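Long-range contacts in N-alpha-acetyltransferase 30 (Saccharomyces cerevisiae, PDB 6YGA), which catalyses, as the catalytic subunit of the heterotrimeric NatC complex, transfer of an acetyl group from acetyl-CoA to the N-terminal methionine of proteins such as the L-A virus GAG protein: residues 2-7 with 51-56; 6-11 with 45-50; 41-46 with 67-72; 63-68 with 82-87; 115-120 with 152-157. All blocks are in the same frame, centred on the assembly; numbering follows the deposited sequence.

Contact 1: residues 2-7 with 51-56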
# COMPACT_ATOMS: atom_id res chain seq x y z
N GLU A 2 35.15 3.05 -25.45
CA GLU A 2 35.77 1.76 -25.13
C GLU A 2 35.50 1.49 -23.64
O GLU A 2 36.36 1.71 -22.78
CB GLU A 2 37.27 1.76 -25.44
CG GLU A 2 37.86 0.38 -25.66
CD GLU A 2 39.36 0.34 -25.45
OE1 GLU A 2 39.80 0.28 -24.28
OE2 GLU A 2 40.11 0.37 -26.46
N ILE A 3 34.30 1.00 -23.35
CA ILE A 3 33.87 0.85 -21.97
C ILE A 3 34.54 -0.37 -21.34
O ILE A 3 34.62 -1.45 -21.94
CB ILE A 3 32.34 0.75 -21.90
CG1 ILE A 3 31.70 1.98 -22.54
CG2 ILE A 3 31.87 0.63 -20.46
CD1 ILE A 3 32.10 3.28 -21.87
N VAL A 4 35.02 -0.20 -20.11
CA VAL A 4 35.67 -1.26 -19.34
C VAL A 4 34.93 -1.40 -18.02
O VAL A 4 34.64 -0.40 -17.35
CB VAL A 4 37.16 -0.95 -19.10
CG1 VAL A 4 37.80 -2.03 -18.25
CG2 VAL A 4 37.89 -0.81 -20.43
N TYR A 5 34.61 -2.64 -17.65
CA TYR A 5 33.88 -2.96 -16.43
C TYR A 5 34.82 -3.66 -15.46
O TYR A 5 35.38 -4.72 -15.79
CB TYR A 5 32.67 -3.85 -16.74
CG TYR A 5 31.78 -3.28 -17.82
CD1 TYR A 5 32.00 -3.59 -19.16
CD2 TYR A 5 30.72 -2.44 -17.51
CE1 TYR A 5 31.20 -3.07 -20.15
CE2 TYR A 5 29.91 -1.91 -18.50
CZ TYR A 5 30.15 -2.24 -19.82
OH TYR A 5 29.35 -1.72 -20.81
N LYS A 6 34.99 -3.10 -14.27
CA LYS A 6 35.98 -3.56 -13.31
C LYS A 6 35.38 -3.53 -11.91
O LYS A 6 34.45 -2.76 -11.65
CB LYS A 6 37.25 -2.71 -13.37
CG LYS A 6 36.98 -1.22 -13.47
CD LYS A 6 38.06 -0.51 -14.26
CE LYS A 6 39.42 -0.65 -13.59
NZ LYS A 6 40.50 -0.06 -14.42
N PRO A 7 35.88 -4.36 -11.00
CA PRO A 7 35.40 -4.31 -9.62
C PRO A 7 35.91 -3.06 -8.90
O PRO A 7 36.89 -2.43 -9.30
CB PRO A 7 35.98 -5.58 -8.99
CG PRO A 7 36.36 -6.46 -10.14
CD PRO A 7 36.77 -5.51 -11.23
N VAL A 51 34.06 2.39 -16.97
CA VAL A 51 34.88 3.52 -17.36
C VAL A 51 35.07 3.48 -18.88
O VAL A 51 35.08 2.42 -19.49
CB VAL A 51 36.26 3.52 -16.64
CG1 VAL A 51 36.07 3.59 -15.13
CG2 VAL A 51 37.10 2.31 -17.04
N ASP A 52 35.19 4.67 -19.48
CA ASP A 52 35.46 4.81 -20.90
C ASP A 52 36.97 4.99 -21.06
O ASP A 52 37.52 6.02 -20.68
CB ASP A 52 34.70 5.99 -21.50
CG ASP A 52 34.88 6.12 -23.01
OD1 ASP A 52 35.67 5.36 -23.61
OD2 ASP A 52 34.22 7.00 -23.61
N ASN A 53 37.63 3.97 -21.62
CA ASN A 53 39.09 4.00 -21.71
C ASN A 53 39.57 5.02 -22.73
O ASN A 53 40.64 5.62 -22.55
CB ASN A 53 39.61 2.61 -22.04
CG ASN A 53 40.87 2.26 -21.27
OD1 ASN A 53 41.60 3.14 -20.82
ND2 ASN A 53 41.12 0.96 -21.10
N LYS A 54 38.80 5.24 -23.79
CA LYS A 54 39.16 6.20 -24.83
C LYS A 54 38.60 7.59 -24.57
O LYS A 54 38.75 8.47 -25.42
CB LYS A 54 38.70 5.70 -26.20
CG LYS A 54 39.45 4.46 -26.67
CD LYS A 54 40.95 4.68 -26.59
CE LYS A 54 41.70 3.36 -26.60
NZ LYS A 54 43.14 3.55 -26.28
N SER A 55 37.97 7.80 -23.42
CA SER A 55 37.52 9.13 -23.03
C SER A 55 38.70 9.98 -22.57
O SER A 55 39.77 9.48 -22.23
CB SER A 55 36.48 9.04 -21.92
OG SER A 55 36.30 10.29 -21.28
N GLY A 56 38.48 11.30 -22.57
CA GLY A 56 39.50 12.20 -22.04
C GLY A 56 39.82 11.93 -20.58
O GLY A 56 40.96 12.09 -20.15
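Antiparallel beta pairing joins Ile3 and Val4 to Asp52 and Val51 at the rim of the GNAT sheet, where strand 3-7, an outermost strand, lies along the end of strand 47-52. Val4 and Val51 form a hydrogen-bonded pair: Val4 N donates to Val51 O at 2.7 Å, and Val51 N returns a bond to Val4 O at 2.9 Å. Ile3 and Asp52 are the adjoining non-hydrogen-bonded pair. Just beyond the strands a further backbone bond follows, Asn53 N to Glu2 O at 2.8 Å, the donor lying above the carbonyl plane.

Asp52 then starts a type I turn to Ser55. With CG anti to its own N (chi1 -176°), its carboxylate swings back to the strand end, where OD1 takes the Glu2 N-H in a nearly straight bond and a weak one from Lys54 N; OD2 is held by Tyr90 OH. Both carboxylate oxygens therefore have donors, and the turn is tied to the chain start.

On the face of Val4 and Val51, CG2 of Val51 packs on Val4 CB, with the Lys6 CD methylene crossing beside it. Glu2 runs alongside Asn53, pointing the same way, its carboxylate 88° from the amide plane. Its OE2 meets the Lys54 CE methylene at 3.4 Å, while Lys54 NZ stays 4.4 Å from Glu2 OE2, beyond salt-bridge range.

Contact 2: residues 6-11 with 45-50; sequences KPLDIR and ELTYIA
Three backbone hydrogen bonds link Lys6 and Leu8 to Ile49 and Thr47. Lys6 and Ile49 bond reciprocally, Lys6 N to Ile49 O and Ile49 N to Lys6 O, each 3.1 Å long. Leu8 N, just past the strand, reaches Thr47 O at 3.0 Å in a more bent bond (141° at the hydrogen). Between them Pro7, which has no N-H to give, occupies the non-hydrogen-bonded position opposite Tyr48.

Side-chain packing flanks the ladder. Pro7 CG lies 3.6 Å from Tyr48 CE2, approaching the ring obliquely, and Lys6 O is close to the same ring at CD2. On the face that Lys6 and Ile49 share, Ile49 CG1 stands between its backbone N and carbonyl carbon (chi1 51°), which brings it to 3.7 Å from Lys6 CG. Leu8 CB rests on Thr47 O and CB, while the Leu8 side chain also packs against helices 13-26 and 33-40.

The arrangement is the antiparallel pairing of the first two strands of a GNAT fold, with the chain leaving its edge strand toward helix 13-26.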
# COMPACT_ATOMS: atom_id res chain seq x y z
N LYS A 6 34.99 -3.10 -14.27
CA LYS A 6 35.98 -3.56 -13.31
C LYS A 6 35.38 -3.53 -11.91
O LYS A 6 34.45 -2.76 -11.65
CB LYS A 6 37.25 -2.71 -13.37
CG LYS A 6 36.98 -1.22 -13.47
CD LYS A 6 38.06 -0.51 -14.26
CE LYS A 6 39.42 -0.65 -13.59
NZ LYS A 6 40.50 -0.06 -14.42
N PRO A 7 35.88 -4.36 -11.00
CA PRO A 7 35.40 -4.31 -9.62
C PRO A 7 35.91 -3.06 -8.90
O PRO A 7 36.89 -2.43 -9.30
CB PRO A 7 35.98 -5.58 -8.99
CG PRO A 7 36.36 -6.46 -10.14
CD PRO A 7 36.77 -5.51 -11.23
N LEU A 8 35.21 -2.72 -7.82
CA LEU A 8 35.59 -1.56 -7.03
C LEU A 8 36.89 -1.79 -6.28
O LEU A 8 37.12 -2.86 -5.70
CB LEU A 8 34.48 -1.21 -6.04
CG LEU A 8 34.88 -0.26 -4.92
CD1 LEU A 8 34.89 1.19 -5.39
CD2 LEU A 8 33.97 -0.43 -3.71
N ASP A 9 37.76 -0.77 -6.28
CA ASP A 9 38.95 -0.74 -5.44
C ASP A 9 38.60 0.05 -4.18
O ASP A 9 38.48 1.28 -4.23
CB ASP A 9 40.13 -0.10 -6.17
CG ASP A 9 41.42 -0.16 -5.37
OD1 ASP A 9 41.47 -0.91 -4.37
OD2 ASP A 9 42.39 0.53 -5.74
N ILE A 10 38.44 -0.66 -3.06
CA ILE A 10 38.03 -0.00 -1.82
C ILE A 10 39.12 0.94 -1.31
O ILE A 10 38.83 1.89 -0.58
CB ILE A 10 37.65 -1.06 -0.77
CG1 ILE A 10 36.89 -0.42 0.39
CG2 ILE A 10 38.90 -1.78 -0.26
CD1 ILE A 10 35.57 0.21 -0.02
N ARG A 11 40.37 0.70 -1.70
CA ARG A 11 41.46 1.56 -1.26
C ARG A 11 41.41 2.93 -1.93
O ARG A 11 41.85 3.92 -1.35
CB ARG A 11 42.81 0.89 -1.52
CG ARG A 11 42.97 -0.45 -0.81
CD ARG A 11 43.11 -0.27 0.69
NE ARG A 11 44.49 0.05 1.08
CZ ARG A 11 45.29 -0.77 1.75
NH1 ARG A 11 44.84 -1.97 2.12
NH2 ARG A 11 46.52 -0.40 2.06
N GLU A 45 33.17 -6.58 -2.94
CA GLU A 45 33.25 -7.41 -4.13
C GLU A 45 31.98 -7.37 -4.97
O GLU A 45 31.95 -7.98 -6.05
CB GLU A 45 33.55 -8.86 -3.74
CG GLU A 45 32.41 -9.58 -3.02
CD GLU A 45 32.29 -9.21 -1.55
OE1 GLU A 45 33.12 -8.41 -1.06
OE2 GLU A 45 31.37 -9.73 -0.88
N LEU A 46 30.94 -6.68 -4.51
CA LEU A 46 29.64 -6.65 -5.18
C LEU A 46 29.31 -5.28 -5.75
O LEU A 46 28.14 -4.99 -6.03
CB LEU A 46 28.55 -7.12 -4.21
CG LEU A 46 28.72 -8.53 -3.65
CD1 LEU A 46 27.53 -8.92 -2.78
CD2 LEU A 46 28.93 -9.54 -4.77
N THR A 47 30.31 -4.42 -5.93
CA THR A 47 30.14 -3.12 -6.56
C THR A 47 31.06 -3.03 -7.77
O THR A 47 32.26 -3.31 -7.65
CB THR A 47 30.43 -1.98 -5.58
OG1 THR A 47 29.45 -2.00 -4.53
CG2 THR A 47 30.36 -0.64 -6.28
N TYR A 48 30.50 -2.65 -8.91
CA TYR A 48 31.25 -2.57 -10.16
C TYR A 48 31.09 -1.18 -10.76
O TYR A 48 30.08 -0.51 -10.55
CB TYR A 48 30.78 -3.63 -11.17
CG TYR A 48 31.28 -5.02 -10.86
CD1 TYR A 48 30.63 -5.82 -9.93
CD2 TYR A 48 32.42 -5.52 -11.48
CE1 TYR A 48 31.09 -7.09 -9.64
CE2 TYR A 48 32.89 -6.78 -11.19
CZ TYR A 48 32.23 -7.57 -10.27
OH TYR A 48 32.70 -8.83 -9.99
N ILE A 49 32.10 -0.77 -11.52
CA ILE A 49 32.08 0.51 -12.22
C ILE A 49 32.33 0.26 -13.70
O ILE A 49 32.89 -0.76 -14.11
CB ILE A 49 33.12 1.51 -11.66
CG1 ILE A 49 34.50 0.85 -11.58
CG2 ILE A 49 32.68 2.03 -10.30
CD1 ILE A 49 35.60 1.78 -11.13
N ALA A 50 31.89 1.22 -14.51
CA ALA A 50 32.17 1.25 -15.94
C ALA A 50 32.96 2.52 -16.23
O ALA A 50 32.58 3.60 -15.77
CB ALA A 50 30.89 1.21 -16.76

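Contact 3: residues 41-46 with 67-72. With EDO (1,2-ethanediol), chain J.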
# COMPACT_ATOMS: atom_id res chain seq x y z
N ASN A 41 31.84 -1.11 2.14
CA ASN A 41 32.80 -1.65 3.09
C ASN A 41 32.51 -3.11 3.43
O ASN A 41 33.45 -3.89 3.64
CB ASN A 41 32.83 -0.79 4.35
CG ASN A 41 33.61 0.48 4.16
OD1 ASN A 41 33.31 1.29 3.28
ND2 ASN A 41 34.63 0.68 4.99
N GLN A 42 31.24 -3.50 3.47
CA GLN A 42 30.88 -4.86 3.83
C GLN A 42 30.78 -5.80 2.63
O GLN A 42 31.06 -6.99 2.76
CB GLN A 42 29.57 -4.86 4.62
CG GLN A 42 29.65 -4.02 5.89
CD GLN A 42 28.40 -4.08 6.73
OE1 GLN A 42 27.29 -3.82 6.25
NE2 GLN A 42 28.56 -4.42 8.00
N TRP A 43 30.39 -5.29 1.46
CA TRP A 43 30.39 -6.06 0.22
C TRP A 43 31.17 -5.29 -0.85
O TRP A 43 30.60 -4.84 -1.84
CB TRP A 43 28.97 -6.33 -0.27
CG TRP A 43 28.13 -7.12 0.69
CD1 TRP A 43 28.04 -8.48 0.77
CD2 TRP A 43 27.26 -6.59 1.69
NE1 TRP A 43 27.17 -8.83 1.77
CE2 TRP A 43 26.67 -7.69 2.35
CE3 TRP A 43 26.92 -5.30 2.10
CZ2 TRP A 43 25.77 -7.54 3.39
CZ3 TRP A 43 26.02 -5.15 3.13
CH2 TRP A 43 25.45 -6.26 3.77
N PRO A 44 32.49 -5.14 -0.67
CA PRO A 44 33.28 -4.47 -1.72
C PRO A 44 33.31 -5.26 -3.01
O PRO A 44 33.43 -4.67 -4.09
CB PRO A 44 34.67 -4.36 -1.09
CG PRO A 44 34.73 -5.49 -0.13
CD PRO A 44 33.34 -5.62 0.43
N GLU A 45 33.17 -6.58 -2.94
CA GLU A 45 33.25 -7.41 -4.13
C GLU A 45 31.98 -7.37 -4.97
O GLU A 45 31.95 -7.98 -6.05
CB GLU A 45 33.55 -8.86 -3.74
CG GLU A 45 32.41 -9.58 -3.02
CD GLU A 45 32.29 -9.21 -1.55
OE1 GLU A 45 33.12 -8.41 -1.06
OE2 GLU A 45 31.37 -9.73 -0.88
N LEU A 46 30.94 -6.68 -4.51
CA LEU A 46 29.64 -6.65 -5.18
C LEU A 46 29.31 -5.28 -5.75
O LEU A 46 28.14 -4.99 -6.03
CB LEU A 46 28.55 -7.12 -4.21
CG LEU A 46 28.72 -8.53 -3.65
CD1 LEU A 46 27.53 -8.92 -2.78
CD2 LEU A 46 28.93 -9.54 -4.77
N CYS A 67 25.67 -3.59 -4.92
CA CYS A 67 24.91 -4.77 -4.54
C CYS A 67 25.32 -5.25 -3.16
O CYS A 67 26.41 -4.94 -2.66
CB CYS A 67 25.10 -5.91 -5.56
SG CYS A 67 24.69 -5.43 -7.25
N LYS A 68 24.43 -6.03 -2.54
CA LYS A 68 24.70 -6.72 -1.29
C LYS A 68 24.11 -8.12 -1.38
O LYS A 68 23.33 -8.43 -2.29
CB LYS A 68 24.10 -5.98 -0.09
CG LYS A 68 22.63 -6.27 0.13
CD LYS A 68 22.05 -5.49 1.30
CE LYS A 68 20.69 -6.04 1.71
NZ LYS A 68 20.80 -7.42 2.28
N MSE A 69 24.48 -8.97 -0.43
CA MSE A 69 23.85 -10.28 -0.30
C MSE A 69 23.78 -10.69 1.17
O MSE A 69 24.69 -10.44 1.95
CB MSE A 69 24.58 -11.34 -1.12
CG MSE A 69 25.99 -11.63 -0.68
SE MSE A 69 26.93 -12.73 -1.98
CE MSE A 69 26.28 -14.49 -1.45
N ASP A 70 22.67 -11.33 1.53
CA ASP A 70 22.44 -11.78 2.90
C ASP A 70 21.59 -13.04 2.84
O ASP A 70 20.86 -13.24 1.86
CB ASP A 70 21.73 -10.70 3.73
CG ASP A 70 22.69 -9.74 4.39
OD1 ASP A 70 23.77 -10.18 4.83
OD2 ASP A 70 22.37 -8.53 4.48
N PRO A 71 21.68 -13.90 3.85
CA PRO A 71 20.74 -15.02 3.91
C PRO A 71 19.31 -14.51 4.08
O PRO A 71 19.05 -13.60 4.86
CB PRO A 71 21.21 -15.81 5.15
CG PRO A 71 21.97 -14.81 5.96
CD PRO A 71 22.64 -13.92 4.96
N HIS A 72 18.39 -15.10 3.32
CA HIS A 72 16.97 -14.81 3.45
C HIS A 72 16.29 -16.05 4.00
O HIS A 72 16.60 -17.17 3.58
CB HIS A 72 16.34 -14.41 2.11
CG HIS A 72 14.98 -13.81 2.25
ND1 HIS A 72 13.84 -14.42 1.78
CD2 HIS A 72 14.57 -12.64 2.80
CE1 HIS A 72 12.79 -13.66 2.03
NE2 HIS A 72 13.20 -12.57 2.66
C1 EDO J . 26.52 -13.97 2.26
O1 EDO J . 26.06 -13.06 3.27
C2 EDO J . 27.46 -15.00 2.87
O2 EDO J . 26.77 -15.79 3.84
O HOH W 1 28.44 -3.38 -2.74
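The turn that leads from helix 33-40 into strand 47-52 is laid over the neighbouring strand 61-72 of the GNAT sheet, with Trp43 and Leu46 making the contact. The Trp43 indole runs alongside Lys68 and puts a face on it: Lys68 CB sits 3.6 Å from the centroid of the six-membered ring, only 12° off the normal, a CH-pi contact. Met69 N lies over the same face, and Gln42 CB over the opposite one. At the ring's edge, in its plane, Asp70 OD1 is 3.6 Å from Trp43 CZ2, the carboxylate turned 75° from the indole. Trp43 NE1 comes within 3.0 Å of Met69 O.

Leu46 CD1 touches CG of Met69, a selenomethionine, at 3.8 Å, the two side chains crossing at about a right angle. Leu46 CB packs on Cys67 CB. A weak, bent bond runs from Cys67 N to Leu46 O, and a water lies within hydrogen-bonding distance of both Trp43 O and Cys67 O.

Asp70 OD2 receives Lys68 NZ at 2.9 Å in a salt bridge. The ammonium group is thus paired with the aspartate while CB lies against the indole, consistent with the salt bridge steadying the lysine there.

Contact 4: residues 63-68 with 82-87. With EDO (1,2-ethanediol), chain K.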
# COMPACT_ATOMS: atom_id res chain seq x y z
N GLY A 63 29.46 4.77 -15.01
CA GLY A 63 28.33 3.96 -14.59
C GLY A 63 28.77 3.04 -13.47
O GLY A 63 29.96 2.70 -13.35
N CYS A 64 27.81 2.64 -12.64
CA CYS A 64 28.14 1.77 -11.52
C CYS A 64 26.90 1.02 -11.07
O CYS A 64 25.77 1.43 -11.32
CB CYS A 64 28.73 2.57 -10.35
SG CYS A 64 27.55 3.66 -9.55
N ILE A 65 27.15 -0.08 -10.36
CA ILE A 65 26.09 -0.87 -9.74
C ILE A 65 26.57 -1.26 -8.35
O ILE A 65 27.75 -1.60 -8.16
CB ILE A 65 25.72 -2.09 -10.60
CG1 ILE A 65 24.52 -2.84 -10.01
CG2 ILE A 65 26.91 -3.03 -10.80
CD1 ILE A 65 24.00 -3.93 -10.92
N VAL A 66 25.68 -1.17 -7.37
CA VAL A 66 26.01 -1.43 -5.97
C VAL A 66 25.08 -2.52 -5.47
O VAL A 66 23.86 -2.40 -5.57
CB VAL A 66 25.87 -0.15 -5.12
CG1 VAL A 66 26.32 -0.42 -3.71
CG2 VAL A 66 26.67 0.99 -5.73
N CYS A 67 25.67 -3.59 -4.92
CA CYS A 67 24.91 -4.77 -4.54
C CYS A 67 25.32 -5.25 -3.16
O CYS A 67 26.41 -4.94 -2.66
CB CYS A 67 25.10 -5.91 -5.56
SG CYS A 67 24.69 -5.43 -7.25
N LYS A 68 24.43 -6.03 -2.54
CA LYS A 68 24.70 -6.72 -1.29
C LYS A 68 24.11 -8.12 -1.38
O LYS A 68 23.33 -8.43 -2.29
CB LYS A 68 24.10 -5.98 -0.09
CG LYS A 68 22.63 -6.27 0.13
CD LYS A 68 22.05 -5.49 1.30
CE LYS A 68 20.69 -6.04 1.71
NZ LYS A 68 20.80 -7.42 2.28
N GLY A 82 21.15 -2.70 -5.03
CA GLY A 82 20.76 -1.48 -4.33
C GLY A 82 20.70 -0.26 -5.23
O GLY A 82 19.71 0.48 -5.20
N MSE A 83 21.75 -0.04 -6.01
CA MSE A 83 21.81 1.13 -6.89
C MSE A 83 22.36 0.82 -8.28
O MSE A 83 23.24 -0.02 -8.45
CB MSE A 83 22.66 2.23 -6.24
CG MSE A 83 22.06 2.83 -4.99
SE MSE A 83 22.71 2.00 -3.34
CE MSE A 83 24.45 2.89 -3.23
N LEU A 84 21.83 1.53 -9.27
CA LEU A 84 22.28 1.42 -10.65
C LEU A 84 22.19 2.80 -11.29
O LEU A 84 21.10 3.36 -11.40
CB LEU A 84 21.44 0.41 -11.44
CG LEU A 84 21.86 0.17 -12.89
CD1 LEU A 84 23.27 -0.42 -12.96
CD2 LEU A 84 20.87 -0.74 -13.60
N ALA A 85 23.34 3.34 -11.70
CA ALA A 85 23.40 4.66 -12.30
C ALA A 85 24.31 4.62 -13.51
O ALA A 85 25.35 3.96 -13.50
CB ALA A 85 23.89 5.71 -11.29
N VAL A 86 23.91 5.33 -14.56
CA VAL A 86 24.70 5.49 -15.78
C VAL A 86 24.67 6.96 -16.15
O VAL A 86 23.60 7.59 -16.13
CB VAL A 86 24.17 4.62 -16.94
CG1 VAL A 86 24.81 5.04 -18.26
CG2 VAL A 86 24.44 3.15 -16.67
N GLU A 87 25.83 7.52 -16.47
CA GLU A 87 25.93 8.94 -16.78
C GLU A 87 25.07 9.29 -17.99
O GLU A 87 24.92 8.50 -18.92
CB GLU A 87 27.39 9.32 -17.03
CG GLU A 87 27.67 10.81 -16.91
CD GLU A 87 29.13 11.09 -16.64
OE1 GLU A 87 29.83 10.19 -16.15
OE2 GLU A 87 29.59 12.22 -16.93
C1 EDO K . 16.92 -1.23 -9.33
O1 EDO K . 16.96 -0.42 -10.51
C2 EDO K . 18.13 -0.90 -8.46
O2 EDO K . 18.07 0.48 -8.08
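Backbone hydrogen bonds dominate this pairing of Cys64 and Val66 with Ala85 and Met83, whose strands run antiparallel with their axes 4.7 Å apart at closest approach. Cys64 and Ala85 exchange two bonds, and so do Val66 and Met83; Val66 N reaches Met83 O at 2.9 Å. Val66 O accepts twice, from Met83 N in its carbonyl plane on a lone pair (3.2 Å) and from Gly82 N, more nearly in line with the carbonyl, at 2.8 Å. A CA-H...O contact brings Gly63 CA to 3.2 Å from Ala85 O.

Apolar contacts occupy both faces. Val66 and Met83, a selenomethionine, lie side by side. The Met83 chain bends at chi2 and chi3, bringing its CE methyl to 3.8 Å from both Val66 CG1 and CG2, with helix 13-26 packed on this face. On the other, Leu84 CD1 meets Ile65 CB at 3.8 Å, and helix 95-109 packs there.

Gly82 and Met83 together face Val66, a classic beta bulge; a bulge in this strand is a GNAT feature associated with acetyl-CoA binding.

Contact 5: residues 115-120 with 152-157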
# COMPACT_ATOMS: atom_id res chain seq x y z
N ILE A 115 18.15 -13.16 -6.89
CA ILE A 115 18.48 -11.74 -6.94
C ILE A 115 17.19 -10.95 -6.78
O ILE A 115 16.19 -11.25 -7.45
CB ILE A 115 19.19 -11.38 -8.26
CG1 ILE A 115 20.32 -12.36 -8.54
CG2 ILE A 115 19.73 -9.96 -8.20
CD1 ILE A 115 21.45 -12.28 -7.53
N MSE A 116 17.22 -9.95 -5.91
CA MSE A 116 16.02 -9.15 -5.66
C MSE A 116 16.31 -7.66 -5.83
O MSE A 116 17.38 -7.17 -5.45
CB MSE A 116 15.48 -9.43 -4.26
CG MSE A 116 14.10 -8.84 -3.98
SE MSE A 116 14.13 -6.99 -3.36
CE MSE A 116 14.54 -7.31 -1.49
N LEU A 117 15.35 -6.94 -6.40
CA LEU A 117 15.44 -5.49 -6.54
C LEU A 117 14.03 -4.91 -6.50
O LEU A 117 13.04 -5.61 -6.69
CB LEU A 117 16.16 -5.08 -7.83
CG LEU A 117 15.43 -5.37 -9.15
CD1 LEU A 117 14.72 -4.14 -9.68
CD2 LEU A 117 16.39 -5.92 -10.20
N GLU A 118 13.97 -3.61 -6.23
CA GLU A 118 12.73 -2.85 -6.31
C GLU A 118 12.88 -1.80 -7.40
O GLU A 118 13.97 -1.25 -7.59
CB GLU A 118 12.38 -2.18 -4.98
CG GLU A 118 12.26 -3.14 -3.81
CD GLU A 118 13.45 -3.09 -2.88
OE1 GLU A 118 14.40 -2.33 -3.16
OE2 GLU A 118 13.43 -3.82 -1.86
N THR A 119 11.79 -1.52 -8.10
CA THR A 119 11.80 -0.53 -9.16
C THR A 119 10.41 0.08 -9.28
O THR A 119 9.42 -0.48 -8.78
CB THR A 119 12.25 -1.13 -10.50
OG1 THR A 119 12.52 -0.09 -11.44
CG2 THR A 119 11.18 -2.04 -11.06
N GLU A 120 10.35 1.24 -9.92
CA GLU A 120 9.07 1.92 -10.12
C GLU A 120 8.24 1.17 -11.16
O GLU A 120 8.77 0.66 -12.15
CB GLU A 120 9.31 3.36 -10.59
CG GLU A 120 10.19 4.19 -9.67
CD GLU A 120 11.68 4.08 -9.99
OE1 GLU A 120 12.08 3.11 -10.67
OE2 GLU A 120 12.45 4.96 -9.56
N PHE A 152 7.35 -2.32 -7.96
CA PHE A 152 7.34 -3.76 -8.18
C PHE A 152 8.55 -4.35 -7.46
O PHE A 152 9.63 -3.75 -7.45
CB PHE A 152 7.40 -4.11 -9.67
CG PHE A 152 6.08 -3.98 -10.39
CD1 PHE A 152 4.90 -4.35 -9.77
CD2 PHE A 152 6.03 -3.49 -11.69
CE1 PHE A 152 3.69 -4.23 -10.43
CE2 PHE A 152 4.82 -3.37 -12.35
CZ PHE A 152 3.65 -3.74 -11.73
N LYS A 153 8.35 -5.51 -6.85
CA LYS A 153 9.44 -6.31 -6.31
C LYS A 153 9.80 -7.36 -7.34
O LYS A 153 8.98 -8.23 -7.65
CB LYS A 153 9.04 -6.95 -4.98
CG LYS A 153 10.15 -7.69 -4.27
CD LYS A 153 9.66 -8.24 -2.94
CE LYS A 153 10.82 -8.61 -2.04
NZ LYS A 153 10.37 -8.86 -0.64
N LEU A 154 11.01 -7.28 -7.89
CA LEU A 154 11.47 -8.19 -8.93
C LEU A 154 12.42 -9.21 -8.33
O LEU A 154 13.29 -8.87 -7.53
CB LEU A 154 12.16 -7.43 -10.06
CG LEU A 154 11.35 -6.33 -10.73
CD1 LEU A 154 12.14 -5.66 -11.84
CD2 LEU A 154 10.05 -6.90 -11.26
N ILE A 155 12.26 -10.47 -8.74
CA ILE A 155 13.07 -11.58 -8.26
C ILE A 155 13.50 -12.44 -9.45
O ILE A 155 12.67 -12.77 -10.31
CB ILE A 155 12.33 -12.43 -7.22
CG1 ILE A 155 12.00 -11.60 -5.99
CG2 ILE A 155 13.15 -13.65 -6.84
CD1 ILE A 155 11.42 -12.40 -4.86
N LEU A 156 14.78 -12.77 -9.50
CA LEU A 156 15.33 -13.67 -10.50
C LEU A 156 15.86 -14.91 -9.80
O LEU A 156 16.85 -14.82 -9.04
CB LEU A 156 16.45 -12.99 -11.30
CG LEU A 156 17.26 -13.87 -12.25
CD1 LEU A 156 16.42 -14.27 -13.45
CD2 LEU A 156 18.54 -13.15 -12.69
N PRO A 157 15.25 -16.08 -10.00
CA PRO A 157 15.68 -17.28 -9.28
C PRO A 157 16.87 -17.94 -9.96
O PRO A 157 16.87 -18.15 -11.18
CB PRO A 157 14.44 -18.18 -9.32
CG PRO A 157 13.79 -17.80 -10.60
CD PRO A 157 14.08 -16.33 -10.85
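Leu117 and Leu154 cross at a slant on one face of this antiparallel strand pair, their CD1 methyls 3.7 Å apart. Leu117 CG stands between its backbone N and carbonyl carbon (chi1 68°), which leans the side chain toward the partner strand. From the next pair on the same face, Thr119 CG2 also reaches Leu154 CD1, at 3.8 Å, so one leucine methyl serves two neighbours.

On the opposite face, Lys153 extends fully and Met116, a selenomethionine, folds at chi2 and chi3 to meet it. Met116 CG and SE lie against Lys153 CE, at 3.8 and 3.9 Å, and Met116 CG also touches Ile155 CG1. Glu118 sends OE1 to the Tyr80 hydroxyl.

Six backbone hydrogen bonds connect the strands, two each at Ile115-Leu156, Leu117-Leu154 and Thr119-Phe152. The pair lies in the GNAT sheet between strands 76-86 and 136-141; helix 124-131 packs on the Leu117-Leu154 face, while Phe152, Ile155, Leu156 and Pro157 also touch the neighbouring N-alpha-acetyltransferase 35 subunit.

Overall arrangement
From the N terminus, strand 3-7 is paired along its length with strand 47-52. Contacts 1 and 2 are successive parts of that one ladder: they start from the same stretch, sharing Lys6 and Pro7, with contact 2 closing the shorter loop, and both span helices 13-26 and 33-40. Contact 3 starts on the turn where contact 2 ends and crosses contact 1 along the chain. Contact 4 uses the same strand 61-72, sharing Cys67 and Lys68 with contact 3, and closes the hairpin with strand 76-86. Contact 5 closes a later loop holding helix 124-131 and strand 136-141, across the chain's centre from contacts 1 and 2. Contacts 1, 2, 4 and 5 are strand pairings within one mixed sheet, and contact 3 lays a loop against it.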